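Local coordinates for sister chromatid cohesion protein (Chaetomium thermophilum, PDB 5T8V), which probably helps load cohesin onto chromatin as part of the cohesin loader, of which this is the HEAT-repeat C-terminal fragment, at residues A[1270-1276]-A[1369-1373]; A[1277-1281]-A[1428-1432]; A[1301-1305]-A[1377-1381]; A[1312-1317]-A[1446-1450]; A[1364-1368]-A[1442-1446]. One frame throughout, in Å; residues are numbered along the deposited sequence.

Contact 1. Residues A[1270-1276]-A[1369-1373]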
# COMPACT_ATOMS: atom_id res chain seq x y z
N PRO A 1270 -48.00 -11.29 -18.43
CA PRO A 1270 -48.22 -10.86 -19.80
C PRO A 1270 -46.90 -10.61 -20.50
O PRO A 1270 -45.90 -10.23 -19.86
CB PRO A 1270 -49.02 -9.55 -19.63
CG PRO A 1270 -49.65 -9.66 -18.31
CD PRO A 1270 -48.70 -10.44 -17.46
N PRO A 1271 -46.83 -10.84 -21.81
CA PRO A 1271 -45.57 -10.56 -22.53
C PRO A 1271 -45.07 -9.15 -22.31
O PRO A 1271 -43.87 -8.94 -22.07
CB PRO A 1271 -45.95 -10.82 -24.00
CG PRO A 1271 -47.13 -11.72 -23.94
CD PRO A 1271 -47.89 -11.34 -22.71
N HIS A 1272 -45.97 -8.16 -22.37
CA HIS A 1272 -45.58 -6.77 -22.19
C HIS A 1272 -45.17 -6.46 -20.76
O HIS A 1272 -44.45 -5.48 -20.53
CB HIS A 1272 -46.72 -5.85 -22.62
CG HIS A 1272 -46.37 -4.40 -22.55
ND1 HIS A 1272 -45.26 -3.87 -23.17
CD2 HIS A 1272 -46.99 -3.36 -21.94
CE1 HIS A 1272 -45.20 -2.57 -22.94
NE2 HIS A 1272 -46.24 -2.24 -22.20
N VAL A 1273 -45.61 -7.26 -19.78
CA VAL A 1273 -45.16 -7.06 -18.41
C VAL A 1273 -43.76 -7.63 -18.21
O VAL A 1273 -42.93 -7.03 -17.52
CB VAL A 1273 -46.17 -7.68 -17.43
CG1 VAL A 1273 -45.63 -7.65 -16.00
CG2 VAL A 1273 -47.50 -6.95 -17.50
N GLN A 1274 -43.48 -8.79 -18.79
CA GLN A 1274 -42.13 -9.33 -18.76
C GLN A 1274 -41.15 -8.40 -19.46
O GLN A 1274 -40.06 -8.12 -18.95
CB GLN A 1274 -42.11 -10.72 -19.40
CG GLN A 1274 -40.78 -11.46 -19.27
CD GLN A 1274 -40.46 -11.83 -17.84
OE1 GLN A 1274 -41.14 -12.65 -17.22
NE2 GLN A 1274 -39.40 -11.23 -17.30
N TYR A 1275 -41.55 -7.88 -20.63
CA TYR A 1275 -40.71 -6.94 -21.36
C TYR A 1275 -40.52 -5.64 -20.58
O TYR A 1275 -39.40 -5.16 -20.40
CB TYR A 1275 -41.33 -6.69 -22.74
CG TYR A 1275 -40.58 -5.73 -23.63
CD1 TYR A 1275 -39.21 -5.87 -23.84
CD2 TYR A 1275 -41.24 -4.70 -24.29
CE1 TYR A 1275 -38.53 -5.00 -24.67
CE2 TYR A 1275 -40.57 -3.83 -25.12
CZ TYR A 1275 -39.21 -3.98 -25.30
OH TYR A 1275 -38.53 -3.11 -26.13
N SER A 1276 -41.63 -5.07 -20.10
CA SER A 1276 -41.56 -3.84 -19.31
C SER A 1276 -40.61 -4.01 -18.13
O SER A 1276 -39.73 -3.17 -17.91
CB SER A 1276 -42.96 -3.45 -18.84
OG SER A 1276 -43.81 -3.18 -19.93
N ALA A 1369 -52.17 -6.61 -14.02
CA ALA A 1369 -51.10 -6.52 -15.01
C ALA A 1369 -50.78 -5.08 -15.34
O ALA A 1369 -49.62 -4.66 -15.30
CB ALA A 1369 -51.51 -7.28 -16.27
N ALA A 1370 -51.81 -4.29 -15.67
CA ALA A 1370 -51.61 -2.87 -15.93
C ALA A 1370 -50.86 -2.21 -14.78
O ALA A 1370 -49.80 -1.62 -14.97
CB ALA A 1370 -52.96 -2.20 -16.16
N SER A 1371 -51.40 -2.34 -13.56
CA SER A 1371 -50.85 -1.64 -12.41
C SER A 1371 -49.37 -1.97 -12.21
O SER A 1371 -48.53 -1.07 -12.15
CB SER A 1371 -51.65 -2.00 -11.15
OG SER A 1371 -53.01 -1.63 -11.29
N MET A 1372 -49.05 -3.26 -12.08
CA MET A 1372 -47.68 -3.69 -11.80
C MET A 1372 -46.66 -2.91 -12.61
O MET A 1372 -45.62 -2.51 -12.09
CB MET A 1372 -47.53 -5.18 -12.09
CG MET A 1372 -48.14 -6.10 -11.05
SD MET A 1372 -47.73 -7.83 -11.37
CE MET A 1372 -48.48 -8.06 -12.97
N ILE A 1373 -46.95 -2.69 -13.89
CA ILE A 1373 -46.05 -1.91 -14.74
C ILE A 1373 -45.82 -0.54 -14.11
O ILE A 1373 -44.67 -0.13 -13.89
CB ILE A 1373 -46.63 -1.79 -16.16
CG1 ILE A 1373 -46.76 -3.18 -16.79
CG2 ILE A 1373 -45.74 -0.89 -17.02
CD1 ILE A 1373 -47.45 -3.19 -18.15

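Contact 2. Residues A[1277-1281]-A[1428-1432]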
# COMPACT_ATOMS: atom_id res chain seq x y z
N ARG A 1277 -40.79 -5.08 -17.36
CA ARG A 1277 -39.86 -5.37 -16.27
C ARG A 1277 -38.42 -5.42 -16.78
O ARG A 1277 -37.51 -4.83 -16.18
CB ARG A 1277 -40.23 -6.70 -15.61
CG ARG A 1277 -39.31 -7.09 -14.46
CD ARG A 1277 -39.67 -8.44 -13.89
NE ARG A 1277 -39.03 -8.66 -12.59
CZ ARG A 1277 -39.26 -9.70 -11.80
NH1 ARG A 1277 -40.13 -10.64 -12.17
NH2 ARG A 1277 -38.63 -9.80 -10.64
N PHE A 1278 -38.21 -6.11 -17.90
CA PHE A 1278 -36.86 -6.24 -18.44
C PHE A 1278 -36.22 -4.87 -18.66
O PHE A 1278 -35.04 -4.68 -18.37
CB PHE A 1278 -36.87 -7.03 -19.75
CG PHE A 1278 -35.57 -6.97 -20.50
CD1 PHE A 1278 -34.48 -7.72 -20.10
CD2 PHE A 1278 -35.44 -6.15 -21.61
CE1 PHE A 1278 -33.29 -7.66 -20.79
CE2 PHE A 1278 -34.25 -6.08 -22.30
CZ PHE A 1278 -33.17 -6.84 -21.89
N ILE A 1279 -36.99 -3.90 -19.18
CA ILE A 1279 -36.39 -2.62 -19.56
C ILE A 1279 -36.53 -1.56 -18.48
O ILE A 1279 -36.01 -0.45 -18.66
CB ILE A 1279 -36.96 -2.10 -20.90
CG1 ILE A 1279 -38.46 -1.83 -20.81
CG2 ILE A 1279 -36.65 -3.09 -22.01
CD1 ILE A 1279 -39.02 -1.19 -22.08
N ILE A 1280 -37.21 -1.84 -17.36
CA ILE A 1280 -37.13 -0.94 -16.21
C ILE A 1280 -36.00 -1.36 -15.28
O ILE A 1280 -35.30 -0.50 -14.71
CB ILE A 1280 -38.48 -0.87 -15.46
CG1 ILE A 1280 -38.84 -2.21 -14.83
CG2 ILE A 1280 -39.59 -0.38 -16.38
CD1 ILE A 1280 -38.53 -2.29 -13.35
N GLU A 1281 -35.79 -2.67 -15.12
CA GLU A 1281 -34.64 -3.13 -14.35
C GLU A 1281 -33.33 -2.64 -14.97
O GLU A 1281 -32.32 -2.51 -14.26
CB GLU A 1281 -34.65 -4.66 -14.27
CG GLU A 1281 -35.77 -5.21 -13.41
CD GLU A 1281 -35.86 -6.73 -13.47
OE1 GLU A 1281 -35.78 -7.29 -14.58
OE2 GLU A 1281 -36.01 -7.36 -12.40
N ILE A 1428 -38.97 -4.65 -6.63
CA ILE A 1428 -39.43 -4.87 -8.00
C ILE A 1428 -39.97 -6.29 -8.14
O ILE A 1428 -41.04 -6.51 -8.73
CB ILE A 1428 -38.31 -4.59 -9.00
CG1 ILE A 1428 -38.10 -3.07 -9.14
CG2 ILE A 1428 -38.62 -5.19 -10.38
CD1 ILE A 1428 -36.85 -2.69 -9.91
N ASN A 1429 -39.24 -7.27 -7.62
CA ASN A 1429 -39.73 -8.65 -7.66
C ASN A 1429 -41.06 -8.78 -6.94
O ASN A 1429 -42.01 -9.38 -7.46
CB ASN A 1429 -38.70 -9.60 -7.05
CG ASN A 1429 -39.13 -11.05 -7.13
OD1 ASN A 1429 -39.76 -11.47 -8.10
ND2 ASN A 1429 -38.80 -11.82 -6.10
N ASN A 1430 -41.16 -8.20 -5.74
CA ASN A 1430 -42.41 -8.24 -4.99
C ASN A 1430 -43.57 -7.73 -5.84
O ASN A 1430 -44.61 -8.38 -5.95
CB ASN A 1430 -42.28 -7.41 -3.71
CG ASN A 1430 -41.17 -7.91 -2.81
OD1 ASN A 1430 -40.39 -8.78 -3.18
ND2 ASN A 1430 -41.10 -7.35 -1.60
N ILE A 1431 -43.40 -6.55 -6.44
CA ILE A 1431 -44.43 -6.01 -7.33
C ILE A 1431 -44.74 -7.00 -8.44
O ILE A 1431 -45.90 -7.22 -8.80
CB ILE A 1431 -44.00 -4.65 -7.89
CG1 ILE A 1431 -43.77 -3.64 -6.75
CG2 ILE A 1431 -45.04 -4.10 -8.86
CD1 ILE A 1431 -42.90 -2.47 -7.13
N MET A 1432 -43.70 -7.63 -8.99
CA MET A 1432 -43.84 -8.56 -10.11
C MET A 1432 -44.29 -9.95 -9.67
O MET A 1432 -44.27 -10.87 -10.49
CB MET A 1432 -42.51 -8.66 -10.86
CG MET A 1432 -42.10 -7.36 -11.54
SD MET A 1432 -43.16 -6.94 -12.94
CE MET A 1432 -42.59 -5.29 -13.31

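Contact 3. Residues A[1301-1305]-A[1377-1381]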
# COMPACT_ATOMS: atom_id res chain seq x y z
N MET A 1301 -40.57 9.22 -17.32
CA MET A 1301 -41.26 8.20 -16.53
C MET A 1301 -42.42 8.81 -15.76
O MET A 1301 -43.52 8.23 -15.73
CB MET A 1301 -40.27 7.52 -15.58
CG MET A 1301 -39.19 6.72 -16.29
SD MET A 1301 -38.21 5.68 -15.18
CE MET A 1301 -37.35 6.92 -14.21
N GLU A 1302 -42.21 9.96 -15.13
CA GLU A 1302 -43.31 10.66 -14.47
C GLU A 1302 -44.40 11.04 -15.47
O GLU A 1302 -45.59 10.93 -15.17
CB GLU A 1302 -42.79 11.90 -13.75
CG GLU A 1302 -41.86 11.61 -12.59
CD GLU A 1302 -41.22 12.86 -12.02
OE1 GLU A 1302 -41.50 13.96 -12.55
OE2 GLU A 1302 -40.44 12.75 -11.05
N ARG A 1303 -44.00 11.49 -16.66
CA ARG A 1303 -44.98 11.86 -17.68
C ARG A 1303 -45.83 10.66 -18.09
O ARG A 1303 -47.06 10.74 -18.14
CB ARG A 1303 -44.26 12.47 -18.89
CG ARG A 1303 -45.18 13.02 -19.96
CD ARG A 1303 -44.45 13.96 -20.91
NE ARG A 1303 -43.27 13.33 -21.52
CZ ARG A 1303 -42.01 13.53 -21.12
NH1 ARG A 1303 -41.73 14.34 -20.11
NH2 ARG A 1303 -41.02 12.90 -21.74
N LEU A 1304 -45.18 9.53 -18.37
CA LEU A 1304 -45.91 8.32 -18.75
C LEU A 1304 -46.84 7.87 -17.63
O LEU A 1304 -48.04 7.65 -17.85
CB LEU A 1304 -44.93 7.21 -19.10
CG LEU A 1304 -45.51 5.79 -19.21
CD1 LEU A 1304 -46.65 5.74 -20.22
CD2 LEU A 1304 -44.43 4.80 -19.57
N VAL A 1305 -46.30 7.73 -16.41
CA VAL A 1305 -47.11 7.26 -15.29
C VAL A 1305 -48.31 8.16 -15.08
O VAL A 1305 -49.44 7.68 -14.87
CB VAL A 1305 -46.24 7.16 -14.02
CG1 VAL A 1305 -47.08 6.91 -12.79
CG2 VAL A 1305 -45.19 6.06 -14.18
N ILE A 1377 -42.42 1.11 -12.54
CA ILE A 1377 -41.85 2.35 -13.09
C ILE A 1377 -41.60 3.34 -11.96
O ILE A 1377 -40.49 3.86 -11.81
CB ILE A 1377 -42.79 2.94 -14.16
CG1 ILE A 1377 -42.88 2.02 -15.37
CG2 ILE A 1377 -42.28 4.32 -14.60
CD1 ILE A 1377 -43.99 2.40 -16.34
N TRP A 1378 -42.63 3.62 -11.16
CA TRP A 1378 -42.48 4.60 -10.09
C TRP A 1378 -41.48 4.14 -9.05
O TRP A 1378 -40.77 4.97 -8.46
CB TRP A 1378 -43.84 4.88 -9.44
CG TRP A 1378 -43.77 5.99 -8.44
CD1 TRP A 1378 -43.63 5.88 -7.09
CD2 TRP A 1378 -43.83 7.40 -8.72
NE1 TRP A 1378 -43.61 7.12 -6.51
CE2 TRP A 1378 -43.73 8.07 -7.49
CE3 TRP A 1378 -43.97 8.15 -9.89
CZ2 TRP A 1378 -43.76 9.46 -7.39
CZ3 TRP A 1378 -44.00 9.53 -9.80
CH2 TRP A 1378 -43.89 10.17 -8.56
N GLU A 1379 -41.41 2.84 -8.78
CA GLU A 1379 -40.41 2.32 -7.85
C GLU A 1379 -39.01 2.68 -8.32
O GLU A 1379 -38.23 3.29 -7.57
CB GLU A 1379 -40.56 0.81 -7.70
CG GLU A 1379 -39.60 0.17 -6.70
CD GLU A 1379 -39.83 0.66 -5.28
OE1 GLU A 1379 -40.93 1.16 -4.99
OE2 GLU A 1379 -38.89 0.55 -4.46
N VAL A 1380 -38.67 2.33 -9.56
CA VAL A 1380 -37.37 2.70 -10.11
C VAL A 1380 -37.19 4.21 -10.10
O VAL A 1380 -36.09 4.72 -9.87
CB VAL A 1380 -37.20 2.12 -11.53
CG1 VAL A 1380 -35.90 2.61 -12.16
CG2 VAL A 1380 -37.22 0.60 -11.48
N ARG A 1381 -38.28 4.95 -10.34
CA ARG A 1381 -38.20 6.40 -10.35
C ARG A 1381 -37.73 6.93 -9.01
O ARG A 1381 -36.73 7.66 -8.93
CB ARG A 1381 -39.57 6.99 -10.72
CG ARG A 1381 -39.66 8.51 -10.64
CD ARG A 1381 -40.23 8.97 -9.31
NE ARG A 1381 -40.39 10.42 -9.25
CZ ARG A 1381 -40.69 11.09 -8.14
NH1 ARG A 1381 -40.87 10.44 -6.99
NH2 ARG A 1381 -40.82 12.41 -8.18

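Contact 4. Residues A[1312-1317]-A[1446-1450]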
# COMPACT_ATOMS: atom_id res chain seq x y z
N VAL A 1312 -55.81 4.05 -16.19
CA VAL A 1312 -55.81 2.77 -15.48
C VAL A 1312 -56.42 2.94 -14.09
O VAL A 1312 -57.40 2.26 -13.74
CB VAL A 1312 -54.39 2.20 -15.40
CG1 VAL A 1312 -54.36 0.94 -14.54
CG2 VAL A 1312 -53.86 1.91 -16.80
N ALA A 1313 -55.85 3.83 -13.28
CA ALA A 1313 -56.35 4.03 -11.92
C ALA A 1313 -57.84 4.37 -11.92
O ALA A 1313 -58.61 3.84 -11.11
CB ALA A 1313 -55.56 5.14 -11.24
N GLN A 1314 -58.26 5.24 -12.83
CA GLN A 1314 -59.66 5.64 -12.91
C GLN A 1314 -60.57 4.43 -13.15
O GLN A 1314 -61.47 4.13 -12.34
CB GLN A 1314 -59.82 6.69 -14.01
CG GLN A 1314 -61.24 7.13 -14.30
CD GLN A 1314 -61.88 6.35 -15.42
OE1 GLN A 1314 -61.29 6.18 -16.49
NE2 GLN A 1314 -63.08 5.85 -15.19
N VAL A 1315 -60.33 3.71 -14.25
CA VAL A 1315 -61.16 2.55 -14.56
C VAL A 1315 -61.05 1.48 -13.49
O VAL A 1315 -61.93 0.63 -13.38
CB VAL A 1315 -60.79 1.98 -15.95
CG1 VAL A 1315 -60.92 3.05 -17.03
CG2 VAL A 1315 -59.39 1.38 -15.94
N ILE A 1316 -59.97 1.49 -12.70
CA ILE A 1316 -59.87 0.57 -11.57
C ILE A 1316 -60.84 0.98 -10.47
O ILE A 1316 -61.58 0.15 -9.94
CB ILE A 1316 -58.41 0.51 -11.05
CG1 ILE A 1316 -57.56 -0.33 -12.00
CG2 ILE A 1316 -58.36 -0.06 -9.63
CD1 ILE A 1316 -56.08 -0.37 -11.65
N GLU A 1317 -60.83 2.26 -10.10
CA GLU A 1317 -61.79 2.74 -9.11
C GLU A 1317 -63.21 2.39 -9.51
O GLU A 1317 -64.01 1.98 -8.67
CB GLU A 1317 -61.65 4.25 -8.92
CG GLU A 1317 -60.38 4.69 -8.21
CD GLU A 1317 -60.37 6.17 -7.88
OE1 GLU A 1317 -59.41 6.63 -7.23
OE2 GLU A 1317 -61.33 6.87 -8.26
N CYS A 1446 -53.73 -3.15 -7.53
CA CYS A 1446 -54.63 -2.12 -8.04
C CYS A 1446 -54.85 -1.03 -7.01
O CYS A 1446 -54.90 0.16 -7.36
CB CYS A 1446 -55.96 -2.75 -8.46
SG CYS A 1446 -55.82 -4.00 -9.74
N LYS A 1447 -54.99 -1.40 -5.74
CA LYS A 1447 -55.18 -0.40 -4.69
C LYS A 1447 -53.97 0.52 -4.59
O LYS A 1447 -54.10 1.75 -4.64
CB LYS A 1447 -55.43 -1.11 -3.35
CG LYS A 1447 -55.75 -0.17 -2.20
CD LYS A 1447 -55.42 -0.83 -0.87
CE LYS A 1447 -55.81 0.05 0.30
NZ LYS A 1447 -55.34 -0.51 1.60
N ASP A 1448 -52.77 -0.07 -4.45
CA ASP A 1448 -51.55 0.73 -4.37
C ASP A 1448 -51.39 1.62 -5.59
O ASP A 1448 -50.72 2.66 -5.51
CB ASP A 1448 -50.34 -0.19 -4.21
CG ASP A 1448 -50.32 -0.92 -2.88
OD1 ASP A 1448 -50.85 -0.37 -1.89
OD2 ASP A 1448 -49.77 -2.04 -2.82
N LEU A 1449 -51.96 1.23 -6.73
CA LEU A 1449 -51.90 2.08 -7.91
C LEU A 1449 -52.91 3.23 -7.82
O LEU A 1449 -52.60 4.36 -8.19
CB LEU A 1449 -52.14 1.25 -9.17
CG LEU A 1449 -52.00 1.92 -10.54
CD1 LEU A 1449 -53.32 2.52 -10.99
CD2 LEU A 1449 -50.90 2.99 -10.55
N VAL A 1450 -54.12 2.95 -7.32
CA VAL A 1450 -55.12 4.00 -7.16
C VAL A 1450 -54.64 5.04 -6.15
O VAL A 1450 -54.96 6.23 -6.28
CB VAL A 1450 -56.47 3.39 -6.74
CG1 VAL A 1450 -57.48 4.49 -6.43
CG2 VAL A 1450 -57.01 2.49 -7.83

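Contact 5. Residues A[1364-1368]-A[1442-1446]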
# COMPACT_ATOMS: atom_id res chain seq x y z
N LEU A 1364 -59.89 -8.70 -13.81
CA LEU A 1364 -59.08 -8.30 -12.67
C LEU A 1364 -57.59 -8.44 -12.95
O LEU A 1364 -56.80 -7.52 -12.70
CB LEU A 1364 -59.49 -9.14 -11.45
CG LEU A 1364 -58.71 -8.94 -10.15
CD1 LEU A 1364 -59.63 -9.11 -8.95
CD2 LEU A 1364 -57.55 -9.91 -10.06
N ARG A 1365 -57.19 -9.59 -13.50
CA ARG A 1365 -55.78 -9.80 -13.83
C ARG A 1365 -55.30 -8.82 -14.89
O ARG A 1365 -54.11 -8.52 -14.97
CB ARG A 1365 -55.56 -11.23 -14.30
CG ARG A 1365 -55.75 -12.28 -13.21
CD ARG A 1365 -55.66 -13.68 -13.78
NE ARG A 1365 -56.66 -13.91 -14.81
CZ ARG A 1365 -56.74 -15.01 -15.55
NH1 ARG A 1365 -55.86 -15.99 -15.40
NH2 ARG A 1365 -57.69 -15.13 -16.47
N GLN A 1366 -56.21 -8.33 -15.73
CA GLN A 1366 -55.83 -7.35 -16.75
C GLN A 1366 -55.38 -6.04 -16.10
O GLN A 1366 -54.35 -5.47 -16.50
CB GLN A 1366 -57.00 -7.11 -17.70
CG GLN A 1366 -56.64 -6.37 -18.97
CD GLN A 1366 -57.81 -6.28 -19.94
OE1 GLN A 1366 -58.94 -6.04 -19.53
NE2 GLN A 1366 -57.53 -6.49 -21.22
N LEU A 1367 -56.12 -5.57 -15.10
CA LEU A 1367 -55.79 -4.30 -14.46
C LEU A 1367 -54.70 -4.46 -13.41
O LEU A 1367 -54.00 -3.48 -13.11
CB LEU A 1367 -57.04 -3.69 -13.83
CG LEU A 1367 -58.18 -3.42 -14.81
CD1 LEU A 1367 -59.40 -2.90 -14.07
CD2 LEU A 1367 -57.75 -2.44 -15.89
N THR A 1368 -54.55 -5.65 -12.83
CA THR A 1368 -53.38 -5.91 -12.01
C THR A 1368 -52.12 -5.91 -12.88
O THR A 1368 -51.12 -5.27 -12.53
CB THR A 1368 -53.54 -7.25 -11.30
OG1 THR A 1368 -54.73 -7.24 -10.50
CG2 THR A 1368 -52.32 -7.55 -10.40
N MET A 1442 -53.35 -9.43 -5.87
CA MET A 1442 -53.82 -8.87 -7.13
C MET A 1442 -54.64 -7.61 -6.89
O MET A 1442 -54.57 -6.65 -7.67
CB MET A 1442 -54.65 -9.89 -7.91
CG MET A 1442 -53.90 -11.11 -8.41
SD MET A 1442 -54.91 -12.06 -9.56
CE MET A 1442 -53.99 -13.59 -9.67
N VAL A 1443 -55.43 -7.60 -5.82
CA VAL A 1443 -56.23 -6.41 -5.52
C VAL A 1443 -55.40 -5.34 -4.82
O VAL A 1443 -55.61 -4.14 -5.04
CB VAL A 1443 -57.48 -6.79 -4.70
CG1 VAL A 1443 -58.33 -5.55 -4.42
CG2 VAL A 1443 -58.30 -7.84 -5.44
N ARG A 1444 -54.46 -5.74 -3.96
CA ARG A 1444 -53.61 -4.74 -3.31
C ARG A 1444 -52.73 -4.02 -4.31
O ARG A 1444 -52.32 -2.88 -4.06
CB ARG A 1444 -52.73 -5.39 -2.23
CG ARG A 1444 -51.60 -4.47 -1.76
CD ARG A 1444 -50.97 -4.93 -0.46
NE ARG A 1444 -50.39 -6.26 -0.55
CZ ARG A 1444 -49.45 -6.73 0.27
NH1 ARG A 1444 -48.98 -7.96 0.10
NH2 ARG A 1444 -48.96 -5.97 1.24
N ALA A 1445 -52.41 -4.65 -5.44
CA ALA A 1445 -51.68 -3.96 -6.49
C ALA A 1445 -52.52 -2.83 -7.08
O ALA A 1445 -52.08 -1.67 -7.12
CB ALA A 1445 -51.26 -4.95 -7.58
N CYS A 1446 -53.73 -3.15 -7.53
CA CYS A 1446 -54.63 -2.12 -8.04
C CYS A 1446 -54.85 -1.03 -7.01
O CYS A 1446 -54.90 0.16 -7.36
CB CYS A 1446 -55.96 -2.75 -8.46
SG CYS A 1446 -55.82 -4.00 -9.74

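Contact 1. Residues A[1270-1276]-A[1369-1373]
V1273 and I1373 meet across two nearly parallel helical segments, whose axes come within 9.9 Å at an angle of 9°. Their CA atoms, the closest across the segments, are 6.4 Å apart. One segment begins helix 1271-1284, with P1270 at its N-cap. The other lies within helix 1364-1387. I1373 does most of the touching. Its CG1 is anti to the carbonyl carbon (chi1 -61°), and the chain then runs out to I1373 CD1, which meets V1273 CG2 at 3.8 Å. The same methyl touches H1272 CD2 at 3.8 Å, the two side chains crossing at about a right angle. S1276 lies beside CD1 and CG2 of the isoleucine. On the other branch of the valine, V1273 CG1 meets M1372 CE at 4.2 Å. The methionine bends at its last torsion to bring this methyl in. Near the start of the helix, P1270 CG rests on A1369 CB at 3.6 Å. The polar end of H1272 is used away from this contact, its NE2 bonding to I1256 O. With an alanine in place of I1373 the CD1 methyl is gone, and a gap would probably open beside V1273 and H1272. No hydrogen bond spans the two segments. The join is mainly apolar and largely buried, so it depends on shape and on exclusion of water.

Contact 2. Residues A[1277-1281]-A[1428-1432]
R1277 reaches from helix 1271-1284 to the end of helix 1422-1431, joining two helices of the C-terminal part of this HEAT-repeat protein. R1277 CB meets M1432 CE at 3.6 Å. CG, near the same methyl, is anti to the backbone N (chi1 180°) and the chain stays extended, which lays it alongside M1432, the two pointing opposite ways. R1277 CD packs on M1432 CG at 3.5 Å. R1277 NE makes a salt bridge to E1281 OE2 at 3.3 Å, one turn on in the same helix, and the hydrogen bond within it is weak. CZ and NH1 lie under M1432 CB, which sits over one guanidinium face, 3.4 Å from R1277 NH1. At the far tip, R1277 NH2 gives N1429 OD1 a hydrogen bond of 3.2 Å, moderately bent (N-H...O 150°). The guanidinium and amide planes are only 17° apart, but the donor is tilted out of the carbonyl plane. R1219 comes close to this tip with like charge. E1281 has a second hold, its OE1 bonded to G1220 N. I1428 CG2 touches E1281 OE2 at 3.9 Å. I1280 and I1428 point end to end, and V1380 touches both. I1280 CD1 and I1428 CD1 meet at 3.8 Å.

Contact 3. Residues A[1301-1305]-A[1377-1381]
V1305 and M1301 pack on I1377 at the closely fitted side of this crossing between helix 1291-1319 and helix 1364-1387. The two segments run roughly antiparallel, at 153°, with axes 10.1 Å apart. I1377 CG2 meets V1305 CG2 at 3.4 Å and M1301 CB at 3.9 Å. The valine and isoleucine lie flank to flank, heading in opposed senses. I1377 CD1 branches off to L1304 CD2 at 4.0 Å. M1301 bends at its last torsion (chi3 -67°), which carries CE over to CA and CB of R1381. I1256 also touches I1377, and L1283 touches M1301, which adds further apolar cover here.

The other side is looser and partly exposed. Here E1302 and R1381 form a salt bridge. The arginine grips side-on: R1381 NE and NH2 both give hydrogen bonds to E1302 OE2, each at 2.9 Å. OE2 lies in the guanidinium plane. From the glutamate's side, NE comes on the anti side of OE2, while NH2 comes from above the carboxylate plane. The two planes are 53° apart. W1378 lies under the arginine in its own helix, with CH2 over the centre of one guanidinium face. W1378 CZ3 also touches E1302 CG at 4.1 Å, and V1305 CG1 comes obliquely to the ring.

A single carboxylate oxygen takes two N-H groups, while the indole covers one guanidinium face. The pair should therefore hold the arginine's rotation. The contact thus joins a water-excluding inner half to an ionic outer half, where solvent would probably weaken the attraction.

Contact 4. Residues A[1312-1317]-A[1446-1450]
I1316 and V1450 pass side against side, their ends facing contrary ways, where helix 1291-1319 crosses helix 1439-1452. The segments cross at -120°, with axes 9.3 Å apart. A1313 and V1450 are the closest pair by backbone, with CA atoms at 4.9 Å; the small alanine admits this approach. I1316 CG2 meets V1450 CG2 at 3.4 Å and C1446 CB at 3.8 Å. I1316 CG1 is anti to the carbonyl carbon (chi1 -76°), which carries CD1 toward L1449. I1316 CD1 touches L1449 CD1 at 4.1 Å, the leucine lying square across the isoleucine. L1449 CD1 also lies on A1313 CB at 3.5 Å. V1312 CG1 meets the same methyl, again from a perpendicular side chain. At the partly exposed border, E1317 crosses V1450 obliquely and lays its CG on V1450 CG1. D1456 lies near the carboxylate with like charge, which might raise the proton affinity of either group. A serine in place of I1316 would probably leave C1446, L1449 and V1450 without their shared partner and open a gap between the helices. No hydrogen bond links the two segments. Their hold is apolar, and at the border the glutamate contributes its CG and also a carboxylate oxygen.

Contact 5. Residues A[1364-1368]-A[1442-1446]
T1368 fits against the M1442-C1446 turn, where two helices pack in the C-terminal end of this HEAT-repeat fragment. Segment 1364-1368 opens helix 1364-1387, and segment 1442-1446 lies in helix 1439-1452. They cross at 48°, with axes 9.1 Å apart. The closest CA atoms are those of T1368 and C1446, at 5.6 Å.

One bump is L1364. L1364 CD2 pushes against the flank of M1442, 3.4 Å from M1442 SD and close to CB, with the leucine set squarely athwart the methionine. The other methyl, L1364 CD1, touches V1443 CG2 at 4.0 Å. The leucine thus rests in the hollow between M1442 and V1443. M1442 is extended beyond CG, and its sulfur end lies alongside R1365, both pointing the same way. R1365 CG meets M1442 SD at 3.8 Å. R1365 here is exposed.

T1368 is another bump. T1368 CG2, anti to the backbone N, lies over the backbone of M1442 and touches A1445 CB at 4.0 Å. A1434 and L1435 pack on the same threonine from a neighbouring loop. In turn C1446 SG fills the hollow between T1368 and L1367, whose CB is one of its neighbours. L1367 is backed by I1316 of helix 1291-1319.

The threonine hydroxyl adds a polar element. It lies within hydrogen-bonding reach of two carbonyls, one in each helix, and its single proton could go to either. T1368 OG1 is 2.9 Å from M1442 O and 3.0 Å from L1364 O.

Overall arrangement
The five contacts gather at the C-terminal end of the chain, and helix 1364-1387 runs through the group. It takes part in contacts 1, 3 and 5. Contacts 4 and 5 share C1446 and have centres about 8 Å apart. Contacts 1 and 2 lie along helix 1271-1284, with centres about 9 Å apart; V1273 CG1 and M1432 SD meet at 4.0 Å. S1371 joins contact 1 to contact 4, its OG touching I1316 and L1449. V1380 joins contact 3 to contact 2. Contacts 3 and 5 do not touch; their nearest atoms are about 11 Å apart. Together the five contacts tie five helices into one bundle.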